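Local coordinates for geranylgeranyl pyrophosphate synthase (Corynebacterium glutamicum, PDB 3LMD), which probably makes long-chain prenyl diphosphates by adding isopentenyl diphosphate units to an allylic diphosphate in a magnesium-dependent reaction of isoprenoid biosynthesis, at residues L50-L55 / I65-T70; F169-T174 / T200-A205; L225-A230 / L328-D333; G289-D294 / N298-L303; R319-A324 / L343-V348. All coordinates share one frame; numbering follows the deposited sequence.

Contact 1: residues L50-L55 / I65-T70; sequences LLHTEL and IVMHLT
Leu-55 and Met-67 meet where the last turn of helix 34-55 faces helix 60-69, and Leu-55 can be followed outward from its backbone. Its CB points at the partner helix and makes the closest approach between two side chains, 3.7 Å to CE of Met-67. The same CB lies 4.2 Å from CG1 of Val-66, a methyl that also rests 3.5 Å from the Leu-55 carbonyl O. Beyond CG, the branch CD1 of Leu-55 comes within 4.2 Å of OG1 of Thr-70, crossing that short side chain at a slant. The hydroxyl of Thr-70 is itself bonded within its own segment: it donates to Val-66 O at 2.7 Å, reaching the carbonyl from above its plane.

Met-67 reaches the contact by folding. Its chain bends at chi2 (-74°) and again at chi3, which brings CE to Leu-55, while SD of Met-67 comes within 4.2 Å of CE1 of His-52, oblique to the imidazole, at the exposed margin. Leu-146 of helix 132-157 also packs against Leu-55, and nearby Ile-65 touches Met-177 of the second subunit. The axes of the two segments make an angle of 133°; these are two successive helices, joined by a short connection and packed mainly through apolar side chains, in the all-helical prenyl synthase fold.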
# COMPACT_ATOMS: atom_id res chain seq x y z
N LEU A 50 4.90 8.53 19.01
CA LEU A 50 4.47 9.02 17.70
C LEU A 50 3.91 7.86 16.87
O LEU A 50 2.90 7.99 16.17
CB LEU A 50 5.61 9.78 16.99
CG LEU A 50 5.29 10.24 15.56
CD1 LEU A 50 4.01 11.13 15.52
CD2 LEU A 50 6.47 10.95 14.90
N LEU A 51 4.55 6.70 16.97
CA LEU A 51 4.03 5.52 16.33
C LEU A 51 2.62 5.22 16.83
O LEU A 51 1.69 4.99 16.03
CB LEU A 51 4.98 4.34 16.57
CG LEU A 51 4.47 2.99 16.08
CD1 LEU A 51 4.46 3.01 14.54
CD2 LEU A 51 5.41 1.87 16.61
N HIS A 52 2.42 5.19 18.14
CA HIS A 52 1.07 4.88 18.67
C HIS A 52 0.08 5.93 18.20
O HIS A 52 -1.05 5.62 17.83
CB HIS A 52 1.07 4.87 20.22
CG HIS A 52 -0.31 4.87 20.80
ND1 HIS A 52 -1.13 3.77 20.76
CD2 HIS A 52 -1.02 5.85 21.41
CE1 HIS A 52 -2.29 4.07 21.32
NE2 HIS A 52 -2.26 5.33 21.71
N THR A 53 0.49 7.19 18.18
CA THR A 53 -0.42 8.21 17.64
C THR A 53 -0.85 7.87 16.21
O THR A 53 -2.03 7.91 15.87
CB THR A 53 0.23 9.60 17.71
OG1 THR A 53 0.29 10.02 19.09
CG2 THR A 53 -0.57 10.61 16.93
N GLU A 54 0.10 7.54 15.35
CA GLU A 54 -0.25 7.22 13.95
C GLU A 54 -1.14 5.98 13.87
O GLU A 54 -2.13 5.98 13.15
CB GLU A 54 1.04 6.97 13.13
CG GLU A 54 1.83 8.22 12.87
CD GLU A 54 1.17 9.11 11.79
OE1 GLU A 54 0.11 8.73 11.26
OE2 GLU A 54 1.69 10.18 11.48
N LEU A 55 -0.77 4.92 14.58
CA LEU A 55 -1.54 3.69 14.50
C LEU A 55 -2.98 3.91 14.99
O LEU A 55 -3.92 3.24 14.54
CB LEU A 55 -0.86 2.57 15.31
CG LEU A 55 0.56 2.19 14.86
CD1 LEU A 55 1.12 1.11 15.79
CD2 LEU A 55 0.49 1.67 13.43
N ILE A 65 -9.75 -1.80 14.39
CA ILE A 65 -9.12 -2.90 13.68
C ILE A 65 -7.61 -2.86 13.76
O ILE A 65 -6.94 -3.87 14.05
CB ILE A 65 -9.67 -3.00 12.23
CG1 ILE A 65 -11.06 -3.63 12.27
CG2 ILE A 65 -8.74 -3.82 11.38
CD1 ILE A 65 -12.03 -3.10 11.24
N VAL A 66 -7.02 -1.68 13.53
CA VAL A 66 -5.58 -1.59 13.57
C VAL A 66 -5.03 -1.91 14.98
O VAL A 66 -3.99 -2.58 15.12
CB VAL A 66 -5.11 -0.17 13.14
CG1 VAL A 66 -3.62 -0.02 13.43
CG2 VAL A 66 -5.40 0.08 11.62
N MET A 67 -5.73 -1.46 16.02
CA MET A 67 -5.26 -1.71 17.39
C MET A 67 -5.37 -3.21 17.74
O MET A 67 -4.55 -3.75 18.49
CB MET A 67 -6.06 -0.89 18.40
CG MET A 67 -5.80 0.63 18.36
SD MET A 67 -4.20 1.17 19.04
CE MET A 67 -3.31 1.14 17.63
N HIS A 68 -6.37 -3.87 17.21
CA HIS A 68 -6.50 -5.28 17.44
C HIS A 68 -5.43 -6.12 16.79
O HIS A 68 -5.14 -7.19 17.24
CB HIS A 68 -7.88 -5.80 17.10
CG HIS A 68 -8.07 -7.24 17.47
ND1 HIS A 68 -7.78 -7.73 18.73
CD2 HIS A 68 -8.49 -8.30 16.75
CE1 HIS A 68 -8.02 -9.02 18.77
NE2 HIS A 68 -8.45 -9.40 17.58
N LEU A 69 -4.86 -5.63 15.71
CA LEU A 69 -3.77 -6.31 15.00
C LEU A 69 -2.42 -5.91 15.55
O LEU A 69 -1.41 -6.54 15.27
CB LEU A 69 -3.80 -5.97 13.51
CG LEU A 69 -4.74 -6.73 12.59
CD1 LEU A 69 -4.79 -6.05 11.23
CD2 LEU A 69 -4.27 -8.17 12.45
N THR A 70 -2.39 -4.84 16.33
CA THR A 70 -1.13 -4.35 16.87
C THR A 70 -0.67 -5.26 17.99
O THR A 70 -1.28 -5.31 19.06
CB THR A 70 -1.26 -2.89 17.38
OG1 THR A 70 -1.57 -2.03 16.27
CG2 THR A 70 0.04 -2.43 18.03

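Contact 2: residues F169-T174 / T200-A205; sequences FGELVT and TGVLIA
Val-202 sits against the side of helix 159-181, with both methyls, CG1 and CG2, 3.9 Å from CB of Glu-171. Next to it, CG2 of Val-202 lies 4.1 Å from CG of Leu-172, and these two side chains slide past each other in opposite directions. Leu-172 then extends to Leu-203: its CD1 is 4.1 Å from CD2 of Leu-203, and its CD2 approaches CB of the same residue. Only the aliphatic root of Glu-171 takes part in this packing; its carboxylate bends off at chi2 and makes a long, weak ion pair with Arg-197.

With chi1 of -71°, Val-202 sets CG2 between its backbone N and carbonyl carbon, where it faces both Glu-171 and Leu-172. Leu-203 instead has CG turned opposite its N (chi1 -171°), and its side chain reaches Val-104 and His-108 of helix 95-118 while CD2 also touches Leu-172; Thr-107 and Thr-111 of that helix touch Leu-172. Farther out, Phe-169 and Val-173 face Ala-148 and Asp-144 of the second subunit.

The segment axes approach to 8.9 Å and run nearly antiparallel, at 160°. Leu-172 lies about 8 Å, side chain to side chain, from Asp-115, a calcium ligand in a crystal structure of this protein, although no ion is bound to this chain. This is neighbouring-helix packing in the helical core of an FPP/GGPP synthase, near the metal-binding Asp-115.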
# COMPACT_ATOMS: atom_id res chain seq x y z
N PHE A 169 10.54 0.50 -0.41
CA PHE A 169 9.27 -0.18 -0.42
C PHE A 169 9.09 -1.03 -1.70
O PHE A 169 8.65 -2.17 -1.63
CB PHE A 169 8.12 0.83 -0.23
CG PHE A 169 6.77 0.19 -0.12
CD1 PHE A 169 6.53 -0.78 0.84
CD2 PHE A 169 5.77 0.52 -1.00
CE1 PHE A 169 5.29 -1.39 0.94
CE2 PHE A 169 4.50 -0.10 -0.90
CZ PHE A 169 4.29 -1.06 0.07
N GLY A 170 9.48 -0.50 -2.84
CA GLY A 170 9.47 -1.29 -4.10
C GLY A 170 10.30 -2.58 -3.98
O GLY A 170 9.88 -3.65 -4.41
N GLU A 171 11.48 -2.46 -3.40
CA GLU A 171 12.30 -3.67 -3.10
C GLU A 171 11.64 -4.66 -2.17
O GLU A 171 11.72 -5.87 -2.42
CB GLU A 171 13.68 -3.30 -2.54
CG GLU A 171 14.57 -2.67 -3.58
CD GLU A 171 14.81 -3.63 -4.73
OE1 GLU A 171 15.53 -4.62 -4.51
OE2 GLU A 171 14.27 -3.40 -5.84
N LEU A 172 11.04 -4.16 -1.08
CA LEU A 172 10.38 -5.05 -0.12
C LEU A 172 9.28 -5.80 -0.82
O LEU A 172 9.10 -6.98 -0.58
CB LEU A 172 9.73 -4.27 1.05
CG LEU A 172 10.51 -3.70 2.23
CD1 LEU A 172 9.65 -2.76 3.04
CD2 LEU A 172 11.01 -4.79 3.13
N VAL A 173 8.50 -5.09 -1.65
CA VAL A 173 7.38 -5.72 -2.34
C VAL A 173 7.94 -6.74 -3.36
O VAL A 173 7.39 -7.82 -3.54
CB VAL A 173 6.50 -4.68 -3.07
CG1 VAL A 173 5.47 -5.42 -3.94
CG2 VAL A 173 5.75 -3.80 -2.03
N THR A 174 9.05 -6.38 -3.99
CA THR A 174 9.68 -7.27 -4.98
C THR A 174 10.12 -8.55 -4.26
O THR A 174 9.91 -9.65 -4.77
CB THR A 174 10.87 -6.58 -5.70
OG1 THR A 174 10.37 -5.45 -6.42
CG2 THR A 174 11.61 -7.55 -6.67
N THR A 200 14.16 -8.36 3.77
CA THR A 200 14.67 -8.02 5.11
C THR A 200 15.80 -6.97 5.13
O THR A 200 15.76 -6.01 5.93
CB THR A 200 15.21 -9.27 5.85
OG1 THR A 200 14.17 -10.25 5.99
CG2 THR A 200 15.74 -8.90 7.24
N GLY A 201 16.82 -7.17 4.30
CA GLY A 201 17.99 -6.28 4.37
C GLY A 201 17.66 -4.84 4.05
O GLY A 201 18.17 -3.90 4.70
N VAL A 202 16.81 -4.61 3.02
CA VAL A 202 16.71 -3.24 2.50
C VAL A 202 16.08 -2.30 3.52
O VAL A 202 16.36 -1.10 3.53
CB VAL A 202 15.90 -3.07 1.15
CG1 VAL A 202 16.66 -3.65 -0.04
CG2 VAL A 202 14.46 -3.63 1.29
N LEU A 203 15.21 -2.83 4.37
CA LEU A 203 14.54 -1.94 5.32
C LEU A 203 15.44 -1.61 6.52
O LEU A 203 15.36 -0.51 7.08
CB LEU A 203 13.23 -2.54 5.80
CG LEU A 203 12.30 -1.65 6.63
CD1 LEU A 203 11.92 -0.30 5.96
CD2 LEU A 203 11.01 -2.50 6.88
N ILE A 204 16.30 -2.54 6.90
CA ILE A 204 17.28 -2.24 7.96
C ILE A 204 18.30 -1.24 7.41
O ILE A 204 18.65 -0.27 8.09
CB ILE A 204 17.94 -3.54 8.47
CG1 ILE A 204 16.87 -4.44 9.09
CG2 ILE A 204 19.02 -3.26 9.51
CD1 ILE A 204 17.38 -5.85 9.37
N ALA A 205 18.74 -1.46 6.17
CA ALA A 205 19.60 -0.50 5.47
C ALA A 205 18.95 0.87 5.45
O ALA A 205 19.61 1.89 5.67
CB ALA A 205 19.91 -0.97 4.02

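Contact 3: residues L225-A230 / L328-D333; sequences LKNFGA and LDRLPD
Leu-225 opens the contact by meeting Leu-331 at about a right angle, its CD2 3.8 Å from Leu-331 CD1 and its CG almost as near. Two residues on, Asn-227 points across to Arg-330, and Asn-227 ND2 stands 3.5 Å from Arg-330 NH1 at the edge of the guanidinium. Both are donors, so this is proximity without a bond; the amide and guanidinium planes are 38° apart. What holds the arginine are carboxylates: Glu-220 bridges NH2, while Asp-223 and Glu-327 bridge NH1. Glu-327 also accepts a weak hydrogen bond from Asn-227 ND2, which makes it a common anchor for the two donors.

Phe-228 follows with its CG turned opposite the backbone N (chi1 175°), presenting one ring face to Leu-328. Leu-328 CD2 lies 4.0 Å from the centroid of the Phe-228 ring, 23° off the normal, a CH-pi contact displaced toward the CD1 rim. Across from it, Leu-328 to Leu-331 form a type I turn, closed by Leu-331 N to Leu-328 O at 3.0 Å, that carries Leu-328, Arg-330 and Leu-331 to the helix.

Helix 219-246 thus packs against the loop joining helices 309-328 and 335-349, with Leu-340 of the latter touching Leu-225 and Phe-228, and Ala-212 of helix 188-214 touching Leu-225.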
# COMPACT_ATOMS: atom_id res chain seq x y z
N LEU A 225 26.42 3.52 6.92
CA LEU A 225 25.40 3.00 7.85
C LEU A 225 24.30 2.25 7.09
O LEU A 225 23.78 1.21 7.55
CB LEU A 225 24.77 4.16 8.69
CG LEU A 225 25.80 4.54 9.78
CD1 LEU A 225 25.69 6.04 10.16
CD2 LEU A 225 25.66 3.65 10.97
N LYS A 226 23.97 2.76 5.93
CA LYS A 226 23.07 2.06 5.02
C LYS A 226 23.62 0.65 4.70
O LYS A 226 22.91 -0.36 4.83
CB LYS A 226 22.93 2.87 3.73
CG LYS A 226 22.01 2.16 2.73
CD LYS A 226 21.80 2.96 1.42
CE LYS A 226 23.05 3.02 0.59
NZ LYS A 226 22.70 3.00 -0.87
N ASN A 227 24.88 0.60 4.27
CA ASN A 227 25.48 -0.67 3.83
C ASN A 227 25.65 -1.62 5.00
O ASN A 227 25.53 -2.85 4.87
CB ASN A 227 26.84 -0.40 3.16
CG ASN A 227 26.71 0.26 1.78
OD1 ASN A 227 25.63 0.38 1.22
ND2 ASN A 227 27.83 0.70 1.24
N PHE A 228 25.94 -1.06 6.17
CA PHE A 228 26.06 -1.87 7.37
C PHE A 228 24.70 -2.51 7.70
O PHE A 228 24.62 -3.68 8.03
CB PHE A 228 26.51 -1.02 8.57
CG PHE A 228 26.54 -1.78 9.87
CD1 PHE A 228 27.58 -2.66 10.14
CD2 PHE A 228 25.51 -1.64 10.80
CE1 PHE A 228 27.61 -3.39 11.34
CE2 PHE A 228 25.52 -2.36 11.97
CZ PHE A 228 26.59 -3.23 12.25
N GLY A 229 23.64 -1.73 7.60
CA GLY A 229 22.30 -2.27 7.87
C GLY A 229 21.95 -3.39 6.88
O GLY A 229 21.36 -4.40 7.26
N ALA A 230 22.31 -3.23 5.60
CA ALA A 230 22.05 -4.31 4.63
C ALA A 230 22.76 -5.61 5.02
O ALA A 230 22.16 -6.71 4.99
CB ALA A 230 22.46 -3.89 3.20
N LEU A 328 31.83 -0.44 8.90
CA LEU A 328 32.15 0.27 10.14
C LEU A 328 33.53 0.95 10.08
O LEU A 328 33.76 1.97 10.75
CB LEU A 328 32.12 -0.69 11.32
CG LEU A 328 30.71 -1.25 11.66
CD1 LEU A 328 30.81 -2.15 12.89
CD2 LEU A 328 29.67 -0.16 11.88
N ASP A 329 34.44 0.39 9.28
CA ASP A 329 35.74 1.02 9.05
C ASP A 329 35.55 2.43 8.54
O ASP A 329 36.41 3.27 8.73
CB ASP A 329 36.55 0.26 8.00
CG ASP A 329 37.46 -0.79 8.59
OD1 ASP A 329 37.72 -0.77 9.82
OD2 ASP A 329 37.93 -1.65 7.82
N ARG A 330 34.45 2.69 7.85
CA ARG A 330 34.22 4.00 7.26
C ARG A 330 33.73 5.05 8.26
O ARG A 330 33.63 6.25 7.94
CB ARG A 330 33.23 3.90 6.09
CG ARG A 330 33.65 2.92 4.98
CD ARG A 330 32.47 2.67 4.04
NE ARG A 330 32.21 3.83 3.18
CZ ARG A 330 31.15 3.92 2.39
NH1 ARG A 330 30.27 2.94 2.38
NH2 ARG A 330 30.98 4.99 1.62
N LEU A 331 33.44 4.61 9.47
CA LEU A 331 32.83 5.47 10.49
C LEU A 331 33.86 5.76 11.56
O LEU A 331 34.76 4.93 11.83
CB LEU A 331 31.63 4.75 11.16
CG LEU A 331 30.46 4.43 10.22
CD1 LEU A 331 29.41 3.55 10.93
CD2 LEU A 331 29.83 5.71 9.68
N PRO A 332 33.72 6.92 12.21
CA PRO A 332 34.61 7.28 13.30
C PRO A 332 34.43 6.40 14.51
O PRO A 332 33.30 6.00 14.89
CB PRO A 332 34.21 8.73 13.62
CG PRO A 332 32.83 8.86 13.19
CD PRO A 332 32.75 7.99 11.92
N ASP A 333 35.55 6.12 15.14
CA ASP A 333 35.60 5.32 16.33
C ASP A 333 34.76 5.99 17.42
O ASP A 333 34.77 7.23 17.55
CB ASP A 333 37.07 5.14 16.71
CG ASP A 333 37.93 4.72 15.49
OD1 ASP A 333 37.36 4.47 14.39
OD2 ASP A 333 39.17 4.64 15.62

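Contact 4: residues G289-D294 / N298-L303; sequences GPLEDD and NHVLEL
Asp-294 and Asn-298 are bonded through their backbones at the start of helix 294-306, where a loop leads into the helix through an N-cap and packs Leu-291 on Val-300. Asp-293 is the N-cap residue; its side chain caps a backbone N in the first turn, and its OD2 is also hydrogen-bonded to OG1 of Thr-296. The helix belongs to the polyprenyl synthetase family region, and it carries Glu-302, which, with Ser-305, binds a calcium ion in a crystal structure of this protein.

The polar link between the segments is of the ordinary helical kind. Asn-298 N donates to Asp-294 O at 2.8 Å, with an angle of 155° at the hydrogen, thereby extending the helical bonding back to Asp-294. Both side chains lead away from the other segment; the carboxylate of Asp-294 makes a long, weak ion pair with Arg-261.

Apolar packing is confined to the other end of the contact. Leu-291, in the extended approach to the helix, and Val-300, nearly two turns into it, each point toward the other's segment. Around Val-300, Leu-283 and Ile-286 of helix 278-286 and Leu-260 of helix 258-262 complete a small hydrophobic cluster, so the loop is tucked against buried side chains while its acidic residues stay exposed. The side chains of the pair cross at a slant, and CD1 of Leu-291 lies 4.0 Å from CG2 of Val-300.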
# COMPACT_ATOMS: atom_id res chain seq x y z
N GLY A 289 9.92 -31.75 -1.55
CA GLY A 289 8.80 -30.92 -1.17
C GLY A 289 8.67 -30.98 0.32
O GLY A 289 9.58 -31.42 0.98
N PRO A 290 7.54 -30.54 0.85
CA PRO A 290 7.37 -30.51 2.30
C PRO A 290 7.37 -31.90 2.89
O PRO A 290 7.06 -32.87 2.21
CB PRO A 290 6.00 -29.85 2.48
CG PRO A 290 5.75 -29.16 1.25
CD PRO A 290 6.42 -29.91 0.16
N LEU A 291 7.71 -31.97 4.17
CA LEU A 291 7.81 -33.23 4.88
C LEU A 291 6.82 -33.32 6.02
O LEU A 291 6.31 -32.32 6.51
CB LEU A 291 9.21 -33.40 5.45
CG LEU A 291 10.36 -32.89 4.59
CD1 LEU A 291 11.58 -32.82 5.44
CD2 LEU A 291 10.59 -33.77 3.42
N GLU A 292 6.54 -34.55 6.45
CA GLU A 292 5.19 -34.93 6.87
C GLU A 292 5.20 -35.53 8.28
O GLU A 292 4.53 -35.02 9.18
CB GLU A 292 4.58 -35.92 5.88
CG GLU A 292 4.26 -35.32 4.52
CD GLU A 292 3.03 -34.44 4.55
OE1 GLU A 292 1.91 -34.97 4.68
OE2 GLU A 292 3.19 -33.20 4.44
N ASP A 293 5.96 -36.60 8.45
CA ASP A 293 6.12 -37.22 9.76
C ASP A 293 7.40 -36.74 10.44
O ASP A 293 8.38 -36.42 9.78
CB ASP A 293 6.13 -38.74 9.64
CG ASP A 293 6.59 -39.22 8.28
OD1 ASP A 293 5.81 -39.91 7.59
OD2 ASP A 293 7.74 -38.90 7.90
N ASP A 294 7.38 -36.71 11.77
CA ASP A 294 8.58 -36.42 12.55
C ASP A 294 9.74 -37.31 12.12
O ASP A 294 10.90 -36.98 12.36
CB ASP A 294 8.30 -36.60 14.04
CG ASP A 294 7.01 -35.93 14.49
OD1 ASP A 294 6.25 -35.48 13.61
OD2 ASP A 294 6.77 -35.86 15.71
N ASN A 298 13.12 -35.72 11.14
CA ASN A 298 14.22 -36.11 11.99
C ASN A 298 15.40 -36.71 11.20
O ASN A 298 16.56 -36.45 11.51
CB ASN A 298 13.73 -37.10 13.05
CG ASN A 298 14.78 -37.41 14.09
OD1 ASN A 298 15.30 -36.51 14.75
ND2 ASN A 298 15.11 -38.69 14.24
N HIS A 299 15.10 -37.51 10.20
CA HIS A 299 16.13 -38.18 9.42
C HIS A 299 16.87 -37.11 8.59
O HIS A 299 18.09 -37.11 8.52
CB HIS A 299 15.51 -39.26 8.52
CG HIS A 299 16.51 -39.99 7.67
ND1 HIS A 299 17.65 -40.57 8.19
CD2 HIS A 299 16.54 -40.23 6.34
CE1 HIS A 299 18.35 -41.13 7.22
NE2 HIS A 299 17.70 -40.94 6.08
N VAL A 300 16.12 -36.20 7.98
CA VAL A 300 16.72 -35.08 7.26
C VAL A 300 17.61 -34.21 8.15
O VAL A 300 18.74 -33.89 7.78
CB VAL A 300 15.66 -34.22 6.58
CG1 VAL A 300 16.31 -32.96 5.95
CG2 VAL A 300 14.93 -35.03 5.53
N LEU A 301 17.12 -33.84 9.33
CA LEU A 301 17.94 -33.09 10.29
C LEU A 301 19.22 -33.84 10.64
O LEU A 301 20.26 -33.24 10.87
CB LEU A 301 17.14 -32.78 11.57
CG LEU A 301 15.99 -31.78 11.45
CD1 LEU A 301 15.11 -31.79 12.71
CD2 LEU A 301 16.51 -30.36 11.17
N GLU A 302 19.15 -35.16 10.72
CA GLU A 302 20.37 -35.94 10.98
C GLU A 302 21.32 -35.89 9.79
O GLU A 302 22.52 -35.63 9.96
CB GLU A 302 20.04 -37.40 11.34
CG GLU A 302 21.25 -38.24 11.70
CD GLU A 302 22.11 -37.60 12.80
OE1 GLU A 302 21.54 -37.11 13.80
OE2 GLU A 302 23.36 -37.60 12.67
N LEU A 303 20.80 -36.11 8.58
CA LEU A 303 21.61 -35.97 7.37
C LEU A 303 22.27 -34.57 7.26
O LEU A 303 23.44 -34.45 6.96
CB LEU A 303 20.74 -36.22 6.12
CG LEU A 303 20.27 -37.69 5.96
CD1 LEU A 303 19.26 -37.78 4.82
CD2 LEU A 303 21.48 -38.56 5.65

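Contact 5: residues R319-A324 / L343-V348; sequences RYMDIA and LATFTV
Met-321 is the one side chain of segment 319-324 that makes close contacts with residues 343-348, and its sulfur is the centre of them. SD of Met-321 lies 3.6 Å from CB of Ala-344 and 3.9 Å from CG2 of Val-348, so it sits over two residues one turn apart on helix 335-349. CE of Met-321 folds back to the same alanine methyl, at 3.7 Å from Ala-344 CB. This reach depends on the shape of the chain: CG is turned opposite the backbone N (chi1 -173°), and bends at chi2 (64°) and chi3 then lay SD and CE along the facing helix. Met-321, Ala-344 and Val-348 are all buried, and the close approach of the sulfur is consistent with the small size of the alanine.

The two segments are nearly antiparallel, at 170°, with axes 10.9 Å apart. They belong to the C-terminal helical hairpin of the chain, formed by helix 309-328, helix 335-349 and the loop between them. Helix 219-246 lies against this hairpin: Met-234 and Ile-235 touch Tyr-320, Phe-228 touches Ala-324, and Phe-236 touches Thr-347. Val-317 and Tyr-318, earlier on helix 309-328, add to the cover of Val-348.

Toward the partly exposed Thr-345 the packing is looser. SD of Met-321 stands 4.1 Å from the Thr-345 backbone N. OG1 of Thr-345 is 4.2 Å from CE of Met-321, a distant touch rather than a bond, and that hydroxyl makes a weak hydrogen bond with Arg-341 O.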
# COMPACT_ATOMS: atom_id res chain seq x y z
N ARG A 319 31.31 -13.96 5.83
CA ARG A 319 31.56 -13.09 4.70
C ARG A 319 30.76 -11.78 4.84
O ARG A 319 31.27 -10.68 4.58
CB ARG A 319 31.19 -13.82 3.40
CG ARG A 319 31.47 -13.03 2.13
CD ARG A 319 31.19 -13.83 0.87
NE ARG A 319 29.76 -13.93 0.58
CZ ARG A 319 29.02 -12.95 0.05
NH1 ARG A 319 27.73 -13.16 -0.19
NH2 ARG A 319 29.57 -11.77 -0.24
N TYR A 320 29.49 -11.88 5.26
CA TYR A 320 28.70 -10.67 5.55
C TYR A 320 29.23 -9.92 6.76
O TYR A 320 29.14 -8.70 6.81
CB TYR A 320 27.22 -11.02 5.75
CG TYR A 320 26.58 -11.33 4.43
CD1 TYR A 320 26.41 -10.33 3.47
CD2 TYR A 320 26.12 -12.61 4.13
CE1 TYR A 320 25.82 -10.60 2.23
CE2 TYR A 320 25.52 -12.88 2.90
CZ TYR A 320 25.38 -11.87 1.95
OH TYR A 320 24.76 -12.12 0.72
N MET A 321 29.78 -10.64 7.73
CA MET A 321 30.34 -9.98 8.92
C MET A 321 31.58 -9.19 8.49
O MET A 321 31.80 -8.11 9.01
CB MET A 321 30.71 -10.99 10.05
CG MET A 321 31.16 -10.34 11.43
SD MET A 321 29.87 -9.34 12.28
CE MET A 321 30.63 -7.71 12.34
N ASP A 322 32.36 -9.73 7.53
CA ASP A 322 33.51 -8.99 6.96
C ASP A 322 33.03 -7.75 6.26
O ASP A 322 33.62 -6.69 6.39
CB ASP A 322 34.31 -9.84 5.95
CG ASP A 322 35.12 -10.94 6.60
OD1 ASP A 322 35.36 -10.88 7.83
OD2 ASP A 322 35.51 -11.88 5.88
N ILE A 323 31.96 -7.86 5.48
CA ILE A 323 31.38 -6.67 4.84
C ILE A 323 30.94 -5.63 5.87
O ILE A 323 31.21 -4.44 5.72
CB ILE A 323 30.17 -7.07 3.93
CG1 ILE A 323 30.66 -7.84 2.69
CG2 ILE A 323 29.37 -5.82 3.49
CD1 ILE A 323 29.53 -8.61 1.96
N ALA A 324 30.26 -6.10 6.92
CA ALA A 324 29.78 -5.21 7.99
C ALA A 324 30.96 -4.46 8.63
O ALA A 324 30.89 -3.26 8.84
CB ALA A 324 29.01 -6.02 9.03
N LEU A 343 26.44 -5.71 18.21
CA LEU A 343 25.22 -6.37 17.91
C LEU A 343 25.28 -7.33 16.74
O LEU A 343 24.60 -8.31 16.70
CB LEU A 343 24.08 -5.41 17.80
CG LEU A 343 23.95 -4.45 16.68
CD1 LEU A 343 23.22 -5.12 15.64
CD2 LEU A 343 23.16 -3.30 17.17
N ALA A 344 26.15 -7.02 15.79
CA ALA A 344 26.46 -7.94 14.74
C ALA A 344 27.21 -9.14 15.28
O ALA A 344 26.81 -10.24 15.05
CB ALA A 344 27.23 -7.29 13.68
N THR A 345 28.26 -8.88 16.03
CA THR A 345 29.13 -9.91 16.55
C THR A 345 28.39 -10.86 17.44
O THR A 345 28.54 -12.04 17.39
CB THR A 345 30.28 -9.32 17.32
OG1 THR A 345 31.13 -8.62 16.43
CG2 THR A 345 31.04 -10.38 17.90
N PHE A 346 27.57 -10.30 18.28
CA PHE A 346 26.81 -11.11 19.23
C PHE A 346 25.91 -12.07 18.47
O PHE A 346 25.71 -13.22 18.87
CB PHE A 346 25.97 -10.20 20.13
CG PHE A 346 25.14 -10.95 21.14
CD1 PHE A 346 25.66 -11.29 22.38
CD2 PHE A 346 23.84 -11.32 20.84
CE1 PHE A 346 24.90 -12.00 23.32
CE2 PHE A 346 23.06 -12.03 21.77
CZ PHE A 346 23.59 -12.36 23.00
N THR A 347 25.33 -11.60 17.38
CA THR A 347 24.46 -12.45 16.58
C THR A 347 25.27 -13.59 15.95
O THR A 347 24.87 -14.74 15.99
CB THR A 347 23.75 -11.63 15.47
OG1 THR A 347 23.04 -10.53 16.07
CG2 THR A 347 22.78 -12.51 14.68
N VAL A 348 26.41 -13.26 15.37
CA VAL A 348 27.22 -14.32 14.75
C VAL A 348 27.61 -15.37 15.81
O VAL A 348 27.58 -16.58 15.54
CB VAL A 348 28.46 -13.73 14.09
CG1 VAL A 348 29.39 -14.84 13.58
CG2 VAL A 348 28.03 -12.73 12.93

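Overall arrangement
Contacts 2, 3 and 5 form a connected group. Contacts 2 and 3 touch through Ala-205 and Ile-204 against helix 219-246, while contacts 3 and 5 also touch, with centres 12 Å apart. The segments of contacts 3 and 5 alternate along the chain, so the C-terminal helices 309-328 and 335-349 are tied together and to helix 219-246. Contact 1, on helices 34-55 and 60-69, and contact 4, nested within the loop closed by contact 3, are peripheral, their centres 40 Å apart. Contact 2 lies about 9 Å from the chain centre. Contact 4 holds the calcium-binding Glu-302, whereas Asp-115 is near contact 2, in a separate part of this all-helical enzyme.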